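Local atomic coordinates of putative methylthioribose-1-phosphate isomerase (Pyrococcus horikoshii OT3, PDB entry 6A34), a protein that probably catalyses the interconversion of 5-methylthioribose 1-phosphate and 5-methylthioribulose 1-phosphate in the methionine salvage pathway. Residues A[242-247]-A[253-258]; A[263-268]-A[324-329]; A[259-264]-A[273-278]; A[332-337]-A[347-352]; A[246-251]-A[292-297]. One frame throughout, in Å; residues are numbered along the deposited sequence.

Contact 1 (A[242-247]-A[253-258]); sequences IIVGAD and GDFANK
Phe255 packs against the end of strand 241-244 and the residues that follow it, and there the contact is tight. Its ring meets three successive residues. CG2 of Val244 lies 3.9 Å from CE2 of Phe255, the carbonyl O of Gly245 comes to 3.7 Å from the same CE2, and CB of Ala246 stands 3.8 Å from CD2. The Val244 and Phe255 side chains cross at about a right angle, with the CG2 methyl of the valine at the CE2-CZ end of the ring. A chi1 of 68° sets CG of Phe255 between its own backbone N and carbonyl carbon and swings the ring inward. Thr326, Leu331 and Phe275 touch it as well.

One residue further on, the packing gives way to polar groups. Asp247 N donates to the carbonyl O of Ala256 at 2.8 Å, a somewhat bent bond (N-H...O 138°) with the donor tilted 24° from the carbonyl plane. The side chain of Asn257 lies against Gly245, its CG 3.1 Å from the carbonyl O of that glycine.

The loose side belongs to Asp247, which is exposed. Its carboxylate reaches across Asn257 at about a right angle, the two flat groups nearly parallel, while Lys258 NZ remains 6.7 Å from Asp247 OD2. Lys258 also borders Cys167 and Gln206. Asp247 is the predicted proton donor, Asn257 and Lys258 predicted substrate-binding residues; the chain leaving a parallel strand at its C-terminal end to line a catalytic pocket is characteristic of Rossmann-like folds.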
# COMPACT_ATOMS: atom_id res chain seq x y z
N ILE A 242 12.22 13.41 3.61
CA ILE A 242 11.73 12.48 2.62
C ILE A 242 12.42 12.80 1.28
O ILE A 242 12.54 13.93 0.93
CB ILE A 242 10.20 12.58 2.51
CG1 ILE A 242 9.51 12.16 3.80
CG2 ILE A 242 9.72 11.80 1.32
CD1 ILE A 242 8.09 12.69 3.95
N ILE A 243 12.91 11.79 0.58
CA ILE A 243 13.53 12.01 -0.69
C ILE A 243 12.93 11.00 -1.66
O ILE A 243 12.79 9.82 -1.32
CB ILE A 243 15.07 11.95 -0.65
CG1 ILE A 243 15.67 12.29 -2.02
CG2 ILE A 243 15.61 10.64 -0.14
CD1 ILE A 243 17.14 12.56 -2.01
N VAL A 244 12.55 11.50 -2.83
CA VAL A 244 12.00 10.68 -3.88
C VAL A 244 12.71 11.00 -5.19
O VAL A 244 13.33 12.05 -5.34
CB VAL A 244 10.49 10.88 -4.02
CG1 VAL A 244 9.76 10.49 -2.74
CG2 VAL A 244 10.16 12.30 -4.45
N GLY A 245 12.62 10.07 -6.13
CA GLY A 245 13.07 10.33 -7.50
C GLY A 245 11.97 11.03 -8.28
O GLY A 245 10.99 11.46 -7.72
N ALA A 246 12.16 11.14 -9.61
CA ALA A 246 11.16 11.74 -10.49
C ALA A 246 11.19 11.04 -11.84
O ALA A 246 12.27 10.89 -12.41
CB ALA A 246 11.43 13.22 -10.65
N ASP A 247 10.03 10.65 -12.36
CA ASP A 247 9.96 10.16 -13.72
C ASP A 247 10.02 11.36 -14.68
O ASP A 247 10.63 11.27 -15.72
CB ASP A 247 8.81 9.17 -13.90
CG ASP A 247 9.12 7.93 -13.07
OD1 ASP A 247 9.97 7.10 -13.52
OD2 ASP A 247 8.60 7.82 -11.93
N GLY A 253 8.22 22.95 -11.95
CA GLY A 253 8.67 22.11 -10.84
C GLY A 253 7.70 21.00 -10.47
O GLY A 253 8.10 20.09 -9.73
N ASP A 254 6.45 21.04 -10.96
CA ASP A 254 5.53 19.89 -10.81
C ASP A 254 6.28 18.67 -11.34
O ASP A 254 7.08 18.80 -12.27
CB ASP A 254 4.19 20.06 -11.55
CG ASP A 254 3.35 21.26 -11.14
OD1 ASP A 254 3.68 21.90 -10.13
OD2 ASP A 254 2.38 21.57 -11.88
N PHE A 255 6.09 17.51 -10.71
CA PHE A 255 6.73 16.31 -11.24
C PHE A 255 5.82 15.08 -11.10
O PHE A 255 4.99 14.99 -10.19
CB PHE A 255 8.09 16.07 -10.58
CG PHE A 255 8.06 15.69 -9.13
CD1 PHE A 255 7.77 16.63 -8.16
CD2 PHE A 255 8.37 14.41 -8.72
CE1 PHE A 255 7.74 16.28 -6.81
CE2 PHE A 255 8.33 14.07 -7.38
CZ PHE A 255 8.00 14.99 -6.43
N ALA A 256 6.02 14.16 -12.04
CA ALA A 256 5.44 12.84 -12.06
C ALA A 256 6.40 11.86 -11.39
O ALA A 256 7.60 11.92 -11.59
CB ALA A 256 5.17 12.45 -13.49
N ASN A 257 5.86 10.99 -10.54
CA ASN A 257 6.69 9.93 -9.94
C ASN A 257 5.73 8.78 -9.61
O ASN A 257 4.52 8.97 -9.71
CB ASN A 257 7.51 10.43 -8.75
CG ASN A 257 8.63 9.49 -8.37
OD1 ASN A 257 9.42 9.10 -9.23
ND2 ASN A 257 8.67 9.07 -7.11
N LYS A 258 6.30 7.61 -9.24
CA LYS A 258 5.53 6.43 -8.94
C LYS A 258 4.40 6.81 -7.99
O LYS A 258 4.62 7.55 -6.98
CB LYS A 258 6.35 5.33 -8.26
CG LYS A 258 5.89 3.91 -8.61
CD LYS A 258 5.97 3.60 -10.11
CE LYS A 258 6.12 2.12 -10.44
NZ LYS A 258 5.67 1.82 -11.83

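Contact 2 (A[263-268]-A[324-329]); sequences MLAVLA and DVTPHK
With chi1 at -66°, Thr326 holds its CG2 methyl anti to its own backbone N, and that methyl meets CB of Ala265 on the helix at 3.6 Å. The same rotation places OG1 beside the backbone N of Thr326, where it lies close to CA of Tyr262. Two small side chains thus let helix 261-270 and strand 323-326 come close, CA of Ala265 standing 7.0 Å from CA of Thr326. Phe275 and Tyr330 touch Ala265 as well, so the methyl pair lies within a buried layer.

Asp324, two residues earlier on the strand, turns its carboxylate to the start of the helix. OD2 of Asp324 stays 4.3 Å from Met263 N, too far to bind it. The firm partner of OD2 is Gly260 N, to which it is hydrogen-bonded, and OD1 makes a weak hydrogen bond to Tyr262 N. The acid therefore faces amide groups at the N-terminal end of helix 261-270, whose dipole would be expected to favour its charged form.

Strand 323-326 is itself tied to strand 255-258 by a backbone hydrogen bond between Thr326 and Phe255. The second subunit adjoins this region: Val325 O accepts a hydrogen bond from Gln235 of that subunit, and Val266 packs on Leu267 of it. Across the contact itself no hydrogen bond forms. The chemistry accordingly divides into two parts, an apolar methyl-to-methyl touch where helix and strand come close, and a buried carboxylate answered by backbone amides at the helix start.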
# COMPACT_ATOMS: atom_id res chain seq x y z
N MET A 263 0.91 11.43 -2.27
CA MET A 263 0.46 11.12 -0.89
C MET A 263 1.52 11.56 0.14
O MET A 263 1.19 12.20 1.16
CB MET A 263 0.19 9.62 -0.70
CG MET A 263 -0.13 9.24 0.77
SD MET A 263 1.28 8.42 1.59
CE MET A 263 1.09 6.86 0.72
N LEU A 264 2.77 11.17 -0.12
CA LEU A 264 3.96 11.52 0.70
C LEU A 264 4.17 13.04 0.76
O LEU A 264 4.54 13.58 1.78
CB LEU A 264 5.20 10.86 0.09
CG LEU A 264 5.31 9.35 0.25
CD1 LEU A 264 6.63 8.85 -0.35
CD2 LEU A 264 5.17 8.95 1.71
N ALA A 265 4.04 13.70 -0.39
CA ALA A 265 4.21 15.18 -0.45
C ALA A 265 3.21 15.84 0.51
O ALA A 265 3.58 16.72 1.29
CB ALA A 265 4.04 15.67 -1.88
N VAL A 266 1.96 15.38 0.50
CA VAL A 266 0.91 15.99 1.32
C VAL A 266 1.18 15.63 2.77
O VAL A 266 1.22 16.51 3.60
CB VAL A 266 -0.51 15.58 0.86
CG1 VAL A 266 -1.59 16.01 1.85
CG2 VAL A 266 -0.80 16.17 -0.51
N LEU A 267 1.53 14.38 3.06
CA LEU A 267 1.86 14.07 4.48
C LEU A 267 3.11 14.76 4.97
O LEU A 267 3.13 15.18 6.13
CB LEU A 267 1.98 12.57 4.66
CG LEU A 267 0.66 11.84 4.44
CD1 LEU A 267 1.03 10.42 4.06
CD2 LEU A 267 -0.18 11.91 5.70
N ALA A 268 4.13 14.90 4.13
CA ALA A 268 5.36 15.60 4.58
C ALA A 268 5.02 17.01 5.06
O ALA A 268 5.46 17.47 6.13
CB ALA A 268 6.38 15.65 3.48
N ASP A 324 1.62 9.39 -10.18
CA ASP A 324 0.86 10.55 -9.87
C ASP A 324 1.72 11.80 -10.15
O ASP A 324 2.90 11.70 -10.55
CB ASP A 324 0.28 10.46 -8.46
CG ASP A 324 1.24 10.28 -7.30
OD1 ASP A 324 2.42 10.70 -7.44
OD2 ASP A 324 0.79 9.76 -6.25
N VAL A 325 1.10 12.96 -9.96
CA VAL A 325 1.72 14.24 -10.18
C VAL A 325 1.65 15.05 -8.89
O VAL A 325 0.60 15.20 -8.32
CB VAL A 325 1.08 15.01 -11.36
CG1 VAL A 325 1.71 16.37 -11.53
CG2 VAL A 325 1.21 14.23 -12.66
N THR A 326 2.80 15.56 -8.46
CA THR A 326 2.95 16.29 -7.25
C THR A 326 3.15 17.76 -7.60
O THR A 326 4.11 18.08 -8.32
CB THR A 326 4.16 15.73 -6.48
OG1 THR A 326 3.87 14.38 -6.08
CG2 THR A 326 4.53 16.60 -5.29
N PRO A 327 2.25 18.69 -7.15
CA PRO A 327 2.44 20.13 -7.36
C PRO A 327 3.73 20.64 -6.69
O PRO A 327 4.10 20.16 -5.58
CB PRO A 327 1.18 20.77 -6.72
CG PRO A 327 0.13 19.65 -6.73
CD PRO A 327 0.96 18.40 -6.50
N HIS A 328 4.41 21.60 -7.35
CA HIS A 328 5.76 22.06 -6.97
C HIS A 328 5.81 22.63 -5.56
O HIS A 328 6.83 22.55 -4.94
CB HIS A 328 6.32 23.07 -7.98
CG HIS A 328 5.49 24.30 -8.11
ND1 HIS A 328 5.61 25.38 -7.24
CD2 HIS A 328 4.53 24.61 -9.01
CE1 HIS A 328 4.72 26.30 -7.58
NE2 HIS A 328 4.04 25.85 -8.67
N LYS A 329 4.70 23.18 -5.05
CA LYS A 329 4.67 23.85 -3.78
C LYS A 329 4.99 22.93 -2.58
O LYS A 329 5.41 23.41 -1.48
CB LYS A 329 3.30 24.52 -3.59
CG LYS A 329 2.13 23.57 -3.38
CD LYS A 329 0.85 24.28 -2.93
CE LYS A 329 -0.31 23.35 -2.67
NZ LYS A 329 -1.40 24.01 -1.93

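Contact 3 (A[259-264]-A[273-278])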
# COMPACT_ATOMS: atom_id res chain seq x y z
N ILE A 259 3.26 6.18 -8.25
CA ILE A 259 2.03 6.36 -7.50
C ILE A 259 2.32 6.25 -5.99
O ILE A 259 3.03 5.35 -5.51
CB ILE A 259 0.97 5.35 -7.96
CG1 ILE A 259 -0.42 5.69 -7.41
CG2 ILE A 259 1.38 3.93 -7.60
CD1 ILE A 259 -1.05 6.90 -8.07
N GLY A 260 1.81 7.23 -5.26
CA GLY A 260 2.07 7.35 -3.83
C GLY A 260 2.93 8.54 -3.46
O GLY A 260 2.96 8.94 -2.32
N THR A 261 3.65 9.10 -4.44
CA THR A 261 4.56 10.22 -4.21
C THR A 261 3.76 11.44 -3.74
O THR A 261 4.14 12.10 -2.77
CB THR A 261 5.41 10.51 -5.45
OG1 THR A 261 6.20 9.35 -5.74
CG2 THR A 261 6.35 11.68 -5.25
N TYR A 262 2.64 11.70 -4.42
CA TYR A 262 1.76 12.80 -4.10
C TYR A 262 1.26 12.66 -2.66
O TYR A 262 1.24 13.63 -1.92
CB TYR A 262 0.61 12.95 -5.11
CG TYR A 262 -0.43 13.96 -4.69
CD1 TYR A 262 -0.09 15.28 -4.49
CD2 TYR A 262 -1.75 13.59 -4.46
CE1 TYR A 262 -1.03 16.22 -4.07
CE2 TYR A 262 -2.70 14.51 -4.04
CZ TYR A 262 -2.34 15.83 -3.84
OH TYR A 262 -3.28 16.75 -3.45
N MET A 263 0.91 11.43 -2.27
CA MET A 263 0.46 11.12 -0.89
C MET A 263 1.52 11.56 0.14
O MET A 263 1.19 12.20 1.16
CB MET A 263 0.19 9.62 -0.70
CG MET A 263 -0.13 9.24 0.77
SD MET A 263 1.28 8.42 1.59
CE MET A 263 1.09 6.86 0.72
N LEU A 264 2.77 11.17 -0.12
CA LEU A 264 3.96 11.52 0.70
C LEU A 264 4.17 13.04 0.76
O LEU A 264 4.54 13.58 1.78
CB LEU A 264 5.20 10.86 0.09
CG LEU A 264 5.31 9.35 0.25
CD1 LEU A 264 6.63 8.85 -0.35
CD2 LEU A 264 5.17 8.95 1.71
N ILE A 273 8.01 18.14 7.30
CA ILE A 273 9.14 17.36 6.99
C ILE A 273 9.64 17.81 5.62
O ILE A 273 8.90 17.84 4.64
CB ILE A 273 8.82 15.86 7.02
CG1 ILE A 273 8.29 15.42 8.39
CG2 ILE A 273 10.05 15.07 6.65
CD1 ILE A 273 7.75 14.01 8.44
N PRO A 274 10.92 18.23 5.53
CA PRO A 274 11.51 18.54 4.24
C PRO A 274 11.31 17.38 3.25
O PRO A 274 11.45 16.23 3.60
CB PRO A 274 13.00 18.79 4.56
CG PRO A 274 13.04 19.14 6.00
CD PRO A 274 11.84 18.46 6.64
N PHE A 275 10.99 17.74 2.01
CA PHE A 275 10.59 16.83 0.98
C PHE A 275 11.31 17.21 -0.32
O PHE A 275 11.07 18.29 -0.89
CB PHE A 275 9.07 16.95 0.82
CG PHE A 275 8.48 16.09 -0.25
CD1 PHE A 275 8.12 14.78 0.00
CD2 PHE A 275 8.34 16.56 -1.53
CE1 PHE A 275 7.58 13.99 -0.99
CE2 PHE A 275 7.79 15.77 -2.53
CZ PHE A 275 7.43 14.48 -2.26
N PHE A 276 12.18 16.32 -0.78
CA PHE A 276 13.01 16.56 -1.97
C PHE A 276 12.76 15.52 -3.06
O PHE A 276 12.58 14.34 -2.79
CB PHE A 276 14.49 16.48 -1.62
CG PHE A 276 14.98 17.58 -0.71
CD1 PHE A 276 14.90 17.45 0.66
CD2 PHE A 276 15.58 18.70 -1.25
CE1 PHE A 276 15.38 18.45 1.49
CE2 PHE A 276 16.07 19.70 -0.42
CZ PHE A 276 15.98 19.57 0.95
N ALA A 277 12.80 16.00 -4.30
CA ALA A 277 12.95 15.20 -5.49
C ALA A 277 14.42 15.27 -5.92
O ALA A 277 15.06 16.31 -5.74
CB ALA A 277 12.06 15.73 -6.59
N VAL A 278 14.94 14.18 -6.48
CA VAL A 278 16.27 14.11 -7.00
C VAL A 278 16.16 13.48 -8.39
O VAL A 278 15.51 12.42 -8.54
CB VAL A 278 17.23 13.33 -6.08
CG1 VAL A 278 16.67 11.98 -5.64
CG2 VAL A 278 18.61 13.14 -6.71
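Leu264 and Phe275 stand 8.5 Å apart between CA atoms, and Thr261 and Ala277 9.8 Å, so the first turns of helix 261-270 lie one side-chain layer away from strand 275-278. That layer is the ring of Phe275. With CG anti to the backbone N (chi1 178°), the ring projects from the strand toward the helix and spans two residues one turn apart. CE1 of Phe275 comes to 3.9 Å from backbone C of Leu264 and to 4.1 Å from CB of Leu264. On the Thr261 side, CZ of Phe275 approaches the backbone O at 4.1 Å and the CG2 methyl at 4.2 Å. The ring thus rests largely against helix backbone, meeting it obliquely.

Helix and strand form the second half of a beta-alpha-beta crossover. Strand 241-244 runs parallel to 275-278 as its neighbour in the main sheet, and the chain between them includes a hairpin before it enters the helix. Phe275 also touches Ile242 of that neighbouring strand, and Thr261 touches Val244.

At the N-cap, Gly260 has a positive phi of 111°, and its carbonyl O accepts the Leu264 N bond of the first turn at 3.1 Å. The hydroxyl of Thr261 turns back to the carbonyl O of Lys258. Tyr262 takes the other side of the helix, where its OH is hydrogen-bonded to His271 of the second subunit.

Contact 4 (A[332-337]-A[347-352]); sequences TGIITD and RNLKKL
Near one edge of the main sheet, helix 345-354 packs over the hairpin of strands 333-336 and 339-341, and two pairs of side chains, Thr336 with Leu352 and Ile334 with Leu349, join it to the first of these strands. Thr336 and Leu352 reach toward each other tip to tip: CD2 of Leu352 lies 4.0 Å from OG1 of Thr336 and 4.2 Å from its CG2. Leu352 gets there with CG anti to its backbone N (chi1 -173°). The hydroxyl it touches is bound within the hairpin turn, to Gly339 O and Arg338 N, so the leucine methyl merely covers a polar atom already provided for.

The fold here is a beta-beta-alpha run. Residues two apart on the strand face the helix, and residues three apart on the helix answer them, with Val341 of the second strand touching Thr336 and both leucines. Ile334 and Leu349 make the looser pair, their CD1 atoms 4.5 Å apart. CA atoms of these two residues stand 9.3 Å apart, those of Thr336 and Leu352 9.8 Å. Leu281 touches both Thr336 and Leu352, and Met286 packs on Leu349.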
# COMPACT_ATOMS: atom_id res chain seq x y z
N THR A 332 10.59 21.11 -1.10
CA THR A 332 11.56 21.94 -0.41
C THR A 332 12.67 22.32 -1.41
O THR A 332 13.17 23.40 -1.38
CB THR A 332 12.11 21.22 0.82
OG1 THR A 332 11.01 20.81 1.64
CG2 THR A 332 13.06 22.09 1.60
N GLY A 333 13.10 21.37 -2.24
CA GLY A 333 14.08 21.60 -3.28
C GLY A 333 14.15 20.46 -4.27
O GLY A 333 13.57 19.38 -4.04
N ILE A 334 14.83 20.70 -5.38
CA ILE A 334 15.05 19.68 -6.38
C ILE A 334 16.56 19.45 -6.52
O ILE A 334 17.29 20.35 -6.95
CB ILE A 334 14.43 20.06 -7.74
CG1 ILE A 334 12.92 20.26 -7.65
CG2 ILE A 334 14.80 19.01 -8.77
CD1 ILE A 334 12.26 20.68 -8.96
N ILE A 335 17.00 18.24 -6.18
CA ILE A 335 18.38 17.89 -6.22
C ILE A 335 18.68 17.38 -7.63
O ILE A 335 18.06 16.42 -8.07
CB ILE A 335 18.72 16.85 -5.14
CG1 ILE A 335 18.28 17.29 -3.75
CG2 ILE A 335 20.21 16.55 -5.16
CD1 ILE A 335 18.07 16.17 -2.78
N THR A 336 19.58 18.07 -8.33
CA THR A 336 20.00 17.69 -9.67
C THR A 336 21.51 17.44 -9.69
O THR A 336 22.22 17.70 -8.73
CB THR A 336 19.67 18.73 -10.74
OG1 THR A 336 20.69 19.72 -10.72
CG2 THR A 336 18.29 19.33 -10.59
N ASP A 337 21.98 16.93 -10.83
CA ASP A 337 23.40 16.61 -11.03
C ASP A 337 24.18 17.91 -11.27
O ASP A 337 25.39 17.83 -11.42
CB ASP A 337 23.60 15.64 -12.19
CG ASP A 337 23.13 16.21 -13.52
OD1 ASP A 337 21.92 16.54 -13.64
OD2 ASP A 337 23.99 16.32 -14.42
N ARG A 347 11.58 29.98 -12.23
CA ARG A 347 12.68 30.90 -12.46
C ARG A 347 14.02 30.19 -12.31
O ARG A 347 14.89 30.37 -13.14
CB ARG A 347 12.58 32.05 -11.45
CG ARG A 347 13.70 33.07 -11.52
CD ARG A 347 13.40 34.29 -10.66
NE ARG A 347 14.04 34.17 -9.36
CZ ARG A 347 13.51 34.59 -8.21
NH1 ARG A 347 12.35 35.24 -8.19
NH2 ARG A 347 14.13 34.29 -7.08
N ASN A 348 14.19 29.42 -11.22
CA ASN A 348 15.49 28.82 -10.93
C ASN A 348 15.78 27.65 -11.86
O ASN A 348 16.95 27.40 -12.13
CB ASN A 348 15.69 28.47 -9.46
CG ASN A 348 15.84 29.72 -8.63
OD1 ASN A 348 16.48 30.66 -9.07
ND2 ASN A 348 15.19 29.78 -7.47
N LEU A 349 14.74 26.97 -12.38
CA LEU A 349 15.00 25.88 -13.31
C LEU A 349 15.50 26.45 -14.63
O LEU A 349 16.47 25.90 -15.17
CB LEU A 349 13.77 24.98 -13.52
CG LEU A 349 13.53 23.96 -12.42
CD1 LEU A 349 12.14 23.35 -12.53
CD2 LEU A 349 14.59 22.88 -12.43
N LYS A 350 14.86 27.53 -15.12
CA LYS A 350 15.22 28.10 -16.43
C LYS A 350 16.62 28.73 -16.34
O LYS A 350 17.40 28.60 -17.29
CB LYS A 350 14.14 29.02 -17.00
CG LYS A 350 14.15 30.47 -16.54
CD LYS A 350 13.54 31.41 -17.56
CE LYS A 350 12.13 31.06 -17.97
NZ LYS A 350 11.61 32.00 -18.99
N LYS A 351 16.97 29.31 -15.18
CA LYS A 351 18.35 29.72 -14.93
C LYS A 351 19.26 28.51 -15.13
O LYS A 351 20.17 28.55 -15.93
CB LYS A 351 18.56 30.26 -13.51
CG LYS A 351 18.30 31.75 -13.33
CD LYS A 351 18.61 32.25 -11.93
CE LYS A 351 17.83 33.49 -11.55
NZ LYS A 351 18.11 33.90 -10.15
N LEU A 352 18.99 27.44 -14.39
CA LEU A 352 19.86 26.27 -14.38
C LEU A 352 20.17 25.81 -15.80
O LEU A 352 21.28 25.35 -16.07
CB LEU A 352 19.18 25.14 -13.60
CG LEU A 352 20.03 23.90 -13.35
CD1 LEU A 352 21.24 24.25 -12.49
CD2 LEU A 352 19.20 22.82 -12.68

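Contact 5 (A[246-251]-A[292-297]); sequences ADRIVA and KDIPIE
Of the flat groups here, the guanidinium of Arg248 takes little part in the meeting with Ile294, for no atom of 292-297 comes within 4.5 Å of either of its faces or its edges. Pro295 CD is 4.9 Å from NH2 of Arg248, and the guanidinium instead reaches Asp285 in a long, weak ion pair through NH2. What Arg248 gives to this contact is its aliphatic shaft: CD lies 4.4 Å from CG1 of Ile294, and the carbonyl O of Arg248 is equally far from CD1 of that isoleucine.

The closer touch is made by Val250. Its CG1 methyl stands 3.8 Å from CG1 of Ile294 and 3.8 Å from CD1 as well, so one methyl rests against the outer branch of the isoleucine as the two side chains cross obliquely. In Ile294, chi1 of -54° puts CG1 anti to the carbonyl carbon and lays that branch out toward the strand. No hydrogen bond spans the segments; the hold is dispersive and only partly buried. CA of Val250 and CA of Ile294 are 8.4 Å apart.

The strand opens with a classic beta bulge, where Asp247 and Arg248 both face Ala256. Strand 248-250 then runs between 284-285 and 255-258 in the small mixed sheet. Ile294 comes from the loop before helix 302-305 and covers one face of that sheet, touching Ala256 and Val325 on the next two strands. Beyond it, Ile296 packs on Val325 and on Phe232 of the second subunit.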
# COMPACT_ATOMS: atom_id res chain seq x y z
N ALA A 246 12.16 11.14 -9.61
CA ALA A 246 11.16 11.74 -10.49
C ALA A 246 11.19 11.04 -11.84
O ALA A 246 12.27 10.89 -12.41
CB ALA A 246 11.43 13.22 -10.65
N ASP A 247 10.03 10.65 -12.36
CA ASP A 247 9.96 10.16 -13.72
C ASP A 247 10.02 11.36 -14.68
O ASP A 247 10.63 11.27 -15.72
CB ASP A 247 8.81 9.17 -13.90
CG ASP A 247 9.12 7.93 -13.07
OD1 ASP A 247 9.97 7.10 -13.52
OD2 ASP A 247 8.60 7.82 -11.93
N ARG A 248 9.48 12.50 -14.28
CA ARG A 248 9.48 13.66 -15.15
C ARG A 248 9.13 14.93 -14.34
O ARG A 248 8.05 15.07 -13.77
CB ARG A 248 8.48 13.42 -16.28
CG ARG A 248 8.10 14.68 -17.04
CD ARG A 248 7.15 14.41 -18.18
NE ARG A 248 7.94 13.87 -19.26
CZ ARG A 248 7.55 13.83 -20.52
NH1 ARG A 248 8.42 13.46 -21.44
NH2 ARG A 248 6.30 14.16 -20.83
N ILE A 249 10.06 15.88 -14.36
CA ILE A 249 9.85 17.18 -13.80
C ILE A 249 9.55 18.14 -14.95
O ILE A 249 10.24 18.10 -15.93
CB ILE A 249 11.11 17.61 -13.02
CG1 ILE A 249 11.49 16.55 -11.99
CG2 ILE A 249 10.92 19.00 -12.43
CD1 ILE A 249 12.79 16.82 -11.23
N VAL A 250 8.52 18.99 -14.81
CA VAL A 250 8.21 19.94 -15.84
C VAL A 250 8.65 21.36 -15.38
O VAL A 250 9.29 21.51 -14.35
CB VAL A 250 6.73 19.83 -16.22
CG1 VAL A 250 6.38 18.44 -16.76
CG2 VAL A 250 5.84 20.17 -15.07
N ALA A 251 8.30 22.39 -16.15
CA ALA A 251 8.99 23.70 -16.12
C ALA A 251 8.73 24.46 -14.81
O ALA A 251 9.57 25.28 -14.41
CB ALA A 251 8.57 24.56 -17.30
N LYS A 292 -0.48 19.45 -15.05
CA LYS A 292 -1.77 19.08 -15.73
C LYS A 292 -1.54 18.66 -17.19
O LYS A 292 -2.42 18.03 -17.79
CB LYS A 292 -2.82 20.20 -15.61
CG LYS A 292 -2.31 21.62 -15.81
CD LYS A 292 -3.30 22.56 -16.47
CE LYS A 292 -3.67 22.11 -17.88
NZ LYS A 292 -3.73 23.25 -18.82
N ASP A 293 -0.35 18.94 -17.74
CA ASP A 293 0.05 18.55 -19.12
C ASP A 293 0.73 17.17 -19.16
O ASP A 293 1.05 16.69 -20.23
CB ASP A 293 0.98 19.59 -19.76
CG ASP A 293 0.49 21.03 -19.66
OD1 ASP A 293 -0.75 21.25 -19.86
OD2 ASP A 293 1.34 21.94 -19.36
N ILE A 294 1.02 16.57 -18.00
CA ILE A 294 1.60 15.23 -17.97
C ILE A 294 0.47 14.23 -18.16
O ILE A 294 -0.49 14.24 -17.39
CB ILE A 294 2.38 14.97 -16.67
CG1 ILE A 294 3.44 16.03 -16.42
CG2 ILE A 294 2.99 13.57 -16.70
CD1 ILE A 294 3.95 16.05 -15.00
N PRO A 295 0.50 13.39 -19.22
CA PRO A 295 -0.57 12.42 -19.45
C PRO A 295 -0.43 11.25 -18.46
O PRO A 295 0.68 10.78 -18.26
CB PRO A 295 -0.32 11.95 -20.89
CG PRO A 295 1.18 12.13 -21.09
CD PRO A 295 1.55 13.35 -20.26
N ILE A 296 -1.55 10.78 -17.89
CA ILE A 296 -1.55 9.72 -16.87
C ILE A 296 -1.66 8.35 -17.55
O ILE A 296 -2.63 8.06 -18.23
CB ILE A 296 -2.66 9.91 -15.81
CG1 ILE A 296 -2.72 11.33 -15.23
CG2 ILE A 296 -2.46 8.88 -14.71
CD1 ILE A 296 -1.45 11.78 -14.49
N GLU A 297 -0.64 7.53 -17.34
CA GLU A 297 -0.59 6.16 -17.76
C GLU A 297 -1.27 5.24 -16.72
O GLU A 297 -1.00 5.29 -15.53
CB GLU A 297 0.89 5.81 -17.93
CG GLU A 297 1.15 4.49 -18.63
CD GLU A 297 2.60 4.06 -18.54
OE1 GLU A 297 3.47 4.97 -18.45
OE2 GLU A 297 2.86 2.85 -18.55

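Followed from the N terminus, the chain first leaves strand 241-244 and folds back within a few residues to close contact 1. Contact 5 opens from the same stretch, at Ala246 and Asp247, but closes only at 292-297, a longer loop that holds the whole of contact 3. Contacts 2 and 3 share Met263 and Leu264: contact 3 closes early on strand 275-278, whereas contact 2 runs on to strand 323-326 and so crosses contact 5. Contact 4 follows last, in series. Together they join the large, mostly parallel sheet to the small four-stranded one, with helix 261-270 between them near the second subunit and helix 345-354 at the far edge.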